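Local coordinates for putative cell filamentation protein (Bartonella quintana, PDB 4N67) that binds ADP through its Fic domain and is probably an AMP-transferring (AMPylating) effector delivered into host cells by the VirB secretion system, at residues Thr189-Glu194 / Glu202-Leu207; Leu133-Phe138 / Thr212-Ser217. The protein carries 2 engineered substitutions. All blocks are in the same frame, centred on the assembly; numbering follows the deposited sequence.

Contact 1 (Thr189-Glu194 / Glu202-Leu207). With ADP (adenosine-5'-diphosphate), chain B.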
loop_
_atom_site.group_PDB
_atom_site.type_symbol
_atom_site.label_atom_id
_atom_site.label_comp_id
_atom_site.label_asym_id
_atom_site.label_seq_id
_atom_site.Cartn_x
_atom_site.Cartn_y
_atom_site.Cartn_z
ATOM N N THR A 189 -0.542 -5.098 11.597
ATOM C CA THR A 189 -0.178 -6.454 11.194
ATOM C C THR A 189 -1.189 -7.499 11.632
ATOM O O THR A 189 -1.619 -8.332 10.828
ATOM C CB THR A 189 1.232 -6.787 11.730
ATOM O OG1 THR A 189 2.129 -5.774 11.285
ATOM C CG2 THR A 189 1.716 -8.123 11.234
ATOM N N TYR A 190 -1.591 -7.458 12.908
ATOM C CA TYR A 190 -2.589 -8.359 13.427
ATOM C C TYR A 190 -3.858 -8.285 12.606
ATOM O O TYR A 190 -4.415 -9.304 12.213
ATOM C CB TYR A 190 -2.875 -8.096 14.928
ATOM C CG TYR A 190 -4.049 -8.900 15.467
ATOM C CD1 TYR A 190 -3.924 -10.275 15.723
ATOM C CD2 TYR A 190 -5.282 -8.307 15.713
ATOM C CE1 TYR A 190 -4.996 -11.015 16.189
ATOM C CE2 TYR A 190 -6.356 -9.046 16.181
ATOM C CZ TYR A 190 -6.205 -10.398 16.422
ATOM O OH TYR A 190 -7.271 -11.128 16.900
ATOM N N ALA A 191 -4.348 -7.069 12.351
ATOM C CA ALA A 191 -5.593 -6.947 11.627
ATOM C C ALA A 191 -5.471 -7.510 10.203
ATOM O O ALA A 191 -6.414 -8.123 9.702
ATOM C CB ALA A 191 -6.039 -5.480 11.569
ATOM N N SER A 192 -4.334 -7.262 9.572
ATOM C CA SER A 192 -4.040 -7.763 8.211
ATOM C C SER A 192 -3.989 -9.300 8.151
ATOM O O SER A 192 -4.605 -9.928 7.296
ATOM C CB SER A 192 -2.721 -7.190 7.723
ATOM O OG SER A 192 -2.825 -5.794 7.393
ATOM N N ILE A 193 -3.313 -9.886 9.127
ATOM C CA ILE A 193 -3.247 -11.335 9.257
ATOM C C ILE A 193 -4.622 -11.948 9.481
ATOM O O ILE A 193 -5.005 -12.916 8.817
ATOM C CB ILE A 193 -2.312 -11.709 10.416
ATOM C CG1 ILE A 193 -0.870 -11.351 10.072
ATOM C CG2 ILE A 193 -2.436 -13.200 10.741
ATOM C CD1 ILE A 193 0.058 -11.315 11.266
ATOM N N GLU A 194 -5.386 -11.409 10.438
ATOM C CA GLU A 194 -6.716 -11.926 10.684
ATOM C C GLU A 194 -7.563 -11.942 9.427
ATOM O O GLU A 194 -8.252 -12.929 9.144
ATOM C CB GLU A 194 -7.416 -11.115 11.783
ATOM C CG GLU A 194 -7.000 -11.493 13.204
ATOM C CD GLU A 194 -7.271 -12.953 13.499
ATOM O OE1 GLU A 194 -8.412 -13.416 13.281
ATOM O OE2 GLU A 194 -6.314 -13.641 13.891
ATOM N N GLU A 202 -13.194 -8.610 11.171
ATOM C CA GLU A 202 -13.560 -7.721 12.271
ATOM C C GLU A 202 -12.427 -6.836 12.807
ATOM O O GLU A 202 -12.646 -5.651 13.028
ATOM C CB GLU A 202 -14.210 -8.525 13.406
ATOM C CG GLU A 202 -15.530 -9.129 12.980
ATOM C CD GLU A 202 -16.556 -8.085 12.615
ATOM O OE1 GLU A 202 -17.035 -8.094 11.459
ATOM O OE2 GLU A 202 -16.872 -7.243 13.483
ATOM N N PRO A 203 -11.220 -7.384 13.000
ATOM C CA PRO A 203 -10.147 -6.533 13.502
ATOM C C PRO A 203 -9.846 -5.337 12.607
ATOM O O PRO A 203 -9.555 -4.257 13.110
ATOM C CB PRO A 203 -8.970 -7.499 13.630
ATOM C CG PRO A 203 -9.640 -8.776 13.988
ATOM C CD PRO A 203 -10.875 -8.814 13.132
ATOM N N MET A 204 -9.925 -5.527 11.299
ATOM C CA MET A 204 -9.661 -4.406 10.387
ATOM C C MET A 204 -10.749 -3.344 10.486
ATOM O O MET A 204 -10.428 -2.151 10.428
ATOM C CB MET A 204 -9.527 -4.876 8.933
ATOM C CG MET A 204 -8.900 -3.839 8.002
ATOM S SD MET A 204 -7.176 -3.476 8.338
ATOM C CE MET A 204 -6.431 -4.958 7.663
ATOM N N LYS A 205 -12.005 -3.777 10.597
ATOM C CA LYS A 205 -13.112 -2.838 10.782
ATOM C C LYS A 205 -12.906 -2.013 12.053
ATOM O O LYS A 205 -13.030 -0.795 12.036
ATOM C CB LYS A 205 -14.435 -3.593 10.817
ATOM C CG LYS A 205 -15.641 -2.723 11.137
ATOM C CD LYS A 205 -16.889 -3.558 11.354
ATOM C CE LYS A 205 -16.836 -4.380 12.627
ATOM N NZ LYS A 205 -17.521 -3.798 13.820
ATOM N N ASP A 206 -12.527 -2.670 13.142
ATOM C CA ASP A 206 -12.331 -1.987 14.416
ATOM C C ASP A 206 -11.183 -0.985 14.326
ATOM O O ASP A 206 -11.227 0.095 14.918
ATOM C CB ASP A 206 -12.042 -3.006 15.529
ATOM C CG ASP A 206 -13.252 -3.870 15.893
ATOM O OD1 ASP A 206 -14.385 -3.602 15.439
ATOM O OD2 ASP A 206 -13.055 -4.845 16.656
ATOM N N LEU A 207 -10.118 -1.397 13.642
ATOM C CA LEU A 207 -8.957 -0.564 13.418
ATOM C C LEU A 207 -9.377 0.739 12.709
ATOM O O LEU A 207 -9.056 1.829 13.165
ATOM C CB LEU A 207 -7.912 -1.342 12.591
ATOM C CG LEU A 207 -6.583 -0.619 12.362
ATOM C CD1 LEU A 207 -5.456 -1.648 12.131
ATOM C CD2 LEU A 207 -6.652 0.382 11.227
HETATM P PB ADP B . 6.224 -4.747 2.311
HETATM O O1B ADP B . 6.900 -6.118 2.149
HETATM O O2B ADP B . 5.269 -4.509 1.193
HETATM O O3B ADP B . 7.202 -3.584 2.494
HETATM P PA ADP B . 4.517 -4.266 4.657
HETATM O O1A ADP B . 5.009 -4.303 6.112
HETATM O O2A ADP B . 4.394 -2.899 4.024
HETATM O O3A ADP B . 5.540 -5.136 3.714
HETATM O "O5'" ADP B . 3.163 -5.094 4.599
HETATM C "C5'" ADP B . 2.235 -4.950 3.518
HETATM C "C4'" ADP B . 0.835 -5.206 4.065
HETATM O "O4'" ADP B . 0.679 -6.612 4.344
HETATM C "C3'" ADP B . 0.544 -4.440 5.352
HETATM O "O3'" ADP B . -0.769 -3.845 5.300
HETATM C "C2'" ADP B . 0.614 -5.514 6.420
HETATM O "O2'" ADP B . -0.183 -5.253 7.584
HETATM C "C1'" ADP B . 0.129 -6.722 5.672
HETATM N N9 ADP B . 0.540 -8.020 6.244
HETATM C C8 ADP B . 1.570 -8.301 7.067
HETATM N N7 ADP B . 1.573 -9.635 7.302
HETATM C C5 ADP B . 0.561 -10.207 6.637
HETATM C C6 ADP B . 0.003 -11.554 6.463
HETATM N N6 ADP B . 0.627 -12.590 7.103
HETATM N N1 ADP B . -1.067 -11.743 5.675
HETATM C C2 ADP B . -1.644 -10.681 5.046
HETATM N N3 ADP B . -1.181 -9.417 5.179
HETATM C C4 ADP B . -0.119 -9.125 5.927
HETATM O O HOH W 1 -9.249 -8.096 10.144
#
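S192 OG is held by two hydrogen bonds in the Fic fold's nucleotide pocket: the ADP ribose hydroxyl O2' donates to it at 2.7 Å, and D150 OD2 of helix 135-152 forms the second. One residue back, A191 turns the other way and meets helix 202-207, which runs antiparallel to helix 189-194 (143°) with the axes 8.0 Å apart, a helical hairpin closed by a short turn. The A191 methyl points across the contact among P203, M204 and the branch CD1 of L207, with A191 CB to L207 CD1 3.9 Å. M204 bends at chi2 and chi3 (67° and 75°), which brings its CE against the 191-192 backbone, 3.7 Å from S192 OG; A143, F146 and T147 of helix 135-152 touch M204 as well. On the outer side P203 CG approaches E194 CG (3.9 Å) and the ring atom CE2 of Y190 obliquely, and E194 CG in turn sits over one face of that ring. E194 OE1 is hydrogen-bonded to N200 ND2 in the turn. No direct hydrogen bond links the helices; a water instead donates to A191 O and accepts from M204 N, each at 2.9 Å.

Contact 2 (Leu133-Phe138 / Thr212-Ser217); sequences LSRQEF and THPQKS
R135 leaves its helix with CG opposite the backbone N (chi1 -166°) and stays extended out to NE, a reach that carries its guanidinium to the backbone of strand 212-214. F138 starts the same way (chi1 176°), and its ring is brought up to T212, whose methyl CG2 meets it obliquely, 4.0 Å from CE2. At the arginine tip, NH2 donates to T212 O at 2.8 Å, in the carbonyl plane and on a lone pair, with an N-H...O angle of 151°. A water accepts from R135 NE and donates to T212 O at 3.2 Å, bridging the two residues a second time. The carbonyl oxygen meets the guanidinium at its edge, slightly tilted from the plane, while P214 CD lies over one face toward the rim, 3.7 Å from R135 CZ. Deeper in, Y176 of the partner strand stacks on F138, while T212 OG1 bonds back to F208 O. The helix opens with a capping box: E137 N donates to S134 OG (3.1 Å), and S134 N reaches E137 OE1 from above the carboxylate plane. The whole is helix-to-strand packing, with the start of helix 135-152 set against the two-stranded antiparallel sheet 176-178/212-214.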
loop_
_atom_site.group_PDB
_atom_site.type_symbol
_atom_site.label_atom_id
_atom_site.label_comp_id
_atom_site.label_asym_id
_atom_site.label_seq_id
_atom_site.Cartn_x
_atom_site.Cartn_y
_atom_site.Cartn_z
ATOM N N LEU A 133 -21.334 8.304 3.153
ATOM C CA LEU A 133 -21.527 7.256 4.136
ATOM C C LEU A 133 -21.552 7.785 5.555
ATOM O O LEU A 133 -20.933 8.818 5.882
ATOM C CB LEU A 133 -20.422 6.195 4.025
ATOM C CG LEU A 133 -20.286 5.511 2.664
ATOM C CD1 LEU A 133 -19.142 4.527 2.655
ATOM C CD2 LEU A 133 -21.585 4.788 2.330
ATOM N N SER A 134 -22.222 7.028 6.408
ATOM C CA SER A 134 -22.145 7.223 7.830
ATOM C C SER A 134 -20.734 6.864 8.273
ATOM O O SER A 134 -19.985 6.157 7.565
ATOM C CB SER A 134 -23.160 6.351 8.575
ATOM O OG SER A 134 -22.756 4.986 8.614
ATOM N N ARG A 135 -20.389 7.304 9.464
ATOM C CA ARG A 135 -19.071 6.995 10.010
ATOM C C ARG A 135 -18.815 5.494 10.130
ATOM O O ARG A 135 -17.739 5.011 9.744
ATOM C CB ARG A 135 -18.949 7.610 11.376
ATOM C CG ARG A 135 -17.542 7.628 11.880
ATOM C CD ARG A 135 -17.501 8.467 13.116
ATOM N NE ARG A 135 -16.184 8.485 13.700
ATOM C CZ ARG A 135 -15.853 9.211 14.758
ATOM N NH1 ARG A 135 -16.755 9.965 15.386
ATOM N NH2 ARG A 135 -14.619 9.169 15.208
ATOM N N GLN A 136 -19.800 4.767 10.643
ATOM C CA GLN A 136 -19.684 3.309 10.794
ATOM C C GLN A 136 -19.523 2.645 9.419
ATOM O O GLN A 136 -18.667 1.787 9.232
ATOM C CB GLN A 136 -20.926 2.748 11.491
ATOM N N GLU A 137 -20.376 3.015 8.476
ATOM C CA GLU A 137 -20.297 2.489 7.107
ATOM C C GLU A 137 -18.965 2.806 6.437
ATOM O O GLU A 137 -18.396 1.974 5.710
ATOM C CB GLU A 137 -21.395 3.056 6.240
ATOM C CG GLU A 137 -22.730 2.497 6.650
ATOM C CD GLU A 137 -23.882 3.266 6.089
ATOM O OE1 GLU A 137 -23.693 4.299 5.390
ATOM O OE2 GLU A 137 -25.012 2.825 6.374
ATOM N N PHE A 138 -18.503 4.036 6.629
ATOM C CA PHE A 138 -17.272 4.424 6.001
ATOM C C PHE A 138 -16.150 3.524 6.524
ATOM O O PHE A 138 -15.330 3.006 5.749
ATOM C CB PHE A 138 -16.932 5.891 6.239
ATOM C CG PHE A 138 -15.603 6.252 5.663
ATOM C CD1 PHE A 138 -15.472 6.545 4.313
ATOM C CD2 PHE A 138 -14.467 6.200 6.441
ATOM C CE1 PHE A 138 -14.232 6.810 3.754
ATOM C CE2 PHE A 138 -13.223 6.455 5.900
ATOM C CZ PHE A 138 -13.112 6.769 4.555
ATOM N N THR A 212 -10.333 6.834 12.627
ATOM C CA THR A 212 -11.037 7.712 11.682
ATOM C C THR A 212 -11.954 8.676 12.416
ATOM O O THR A 212 -12.619 8.307 13.393
ATOM C CB THR A 212 -11.872 6.877 10.684
ATOM O OG1 THR A 212 -11.018 5.953 10.006
ATOM C CG2 THR A 212 -12.541 7.763 9.641
ATOM N N HIS A 213 -11.987 9.926 11.964
ATOM C CA HIS A 213 -13.030 10.852 12.391
ATOM C C HIS A 213 -13.490 11.701 11.224
ATOM O O HIS A 213 -12.732 11.900 10.282
ATOM C CB HIS A 213 -12.573 11.729 13.584
ATOM C CG HIS A 213 -11.454 12.687 13.279
ATOM N ND1 HIS A 213 -11.615 13.847 12.550
ATOM C CD2 HIS A 213 -10.158 12.663 13.660
ATOM C CE1 HIS A 213 -10.467 14.496 12.506
ATOM N NE2 HIS A 213 -9.569 13.794 13.158
ATOM N N PRO A 214 -14.743 12.179 11.268
ATOM C CA PRO A 214 -15.167 13.083 10.210
ATOM C C PRO A 214 -14.427 14.417 10.273
ATOM O O PRO A 214 -14.181 14.941 11.351
ATOM C CB PRO A 214 -16.659 13.251 10.468
ATOM C CG PRO A 214 -16.812 13.015 11.921
ATOM C CD PRO A 214 -15.822 11.941 12.246
ATOM N N GLN A 215 -14.070 14.975 9.121
ATOM C CA GLN A 215 -13.366 16.269 9.109
ATOM C C GLN A 215 -14.328 17.412 9.458
ATOM O O GLN A 215 -15.535 17.255 9.337
ATOM C CB GLN A 215 -12.696 16.529 7.753
ATOM C CG GLN A 215 -11.685 15.443 7.362
ATOM C CD GLN A 215 -11.093 15.589 5.960
ATOM O OE1 GLN A 215 -11.808 15.730 4.955
ATOM N NE2 GLN A 215 -9.774 15.528 5.887
ATOM N N LYS A 216 -13.769 18.554 9.862
ATOM C CA LYS A 216 -14.559 19.768 10.175
ATOM C C LYS A 216 -15.609 20.107 9.125
ATOM O O LYS A 216 -16.766 20.352 9.459
ATOM C CB LYS A 216 -13.643 20.989 10.355
ATOM N N SER A 217 -15.196 20.120 7.859
ATOM C CA SER A 217 -16.096 20.395 6.742
ATOM C C SER A 217 -17.293 19.440 6.683
ATOM O O SER A 217 -18.423 19.865 6.466
ATOM C CB SER A 217 -15.312 20.367 5.413
ATOM O OG SER A 217 -14.203 19.476 5.481
HETATM O O HOH W 2 -14.822 5.991 13.411
#

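How the contacts relate
Contact 1 is nested within the chain loop closed by contact 2, and helix 202-211 runs straight into strand 212-214, so the two share one continuous piece of chain. Their centres lie 19 Å apart and their nearest atoms about 5 Å, without touching. Helix 135-152 spans both: its first turn packs on the strand in contact 2, and further along it carries D150, hydrogen-bonded to both S192 and ADP. The nucleotide sits at contact 1, where T189, S192 and I193 line its pocket and the S192 side chain is about 11 Å from the magnesium ion. Contact 2, its centre about 22 Å from the chain centre, joins the chain's C-terminal end to that same helix.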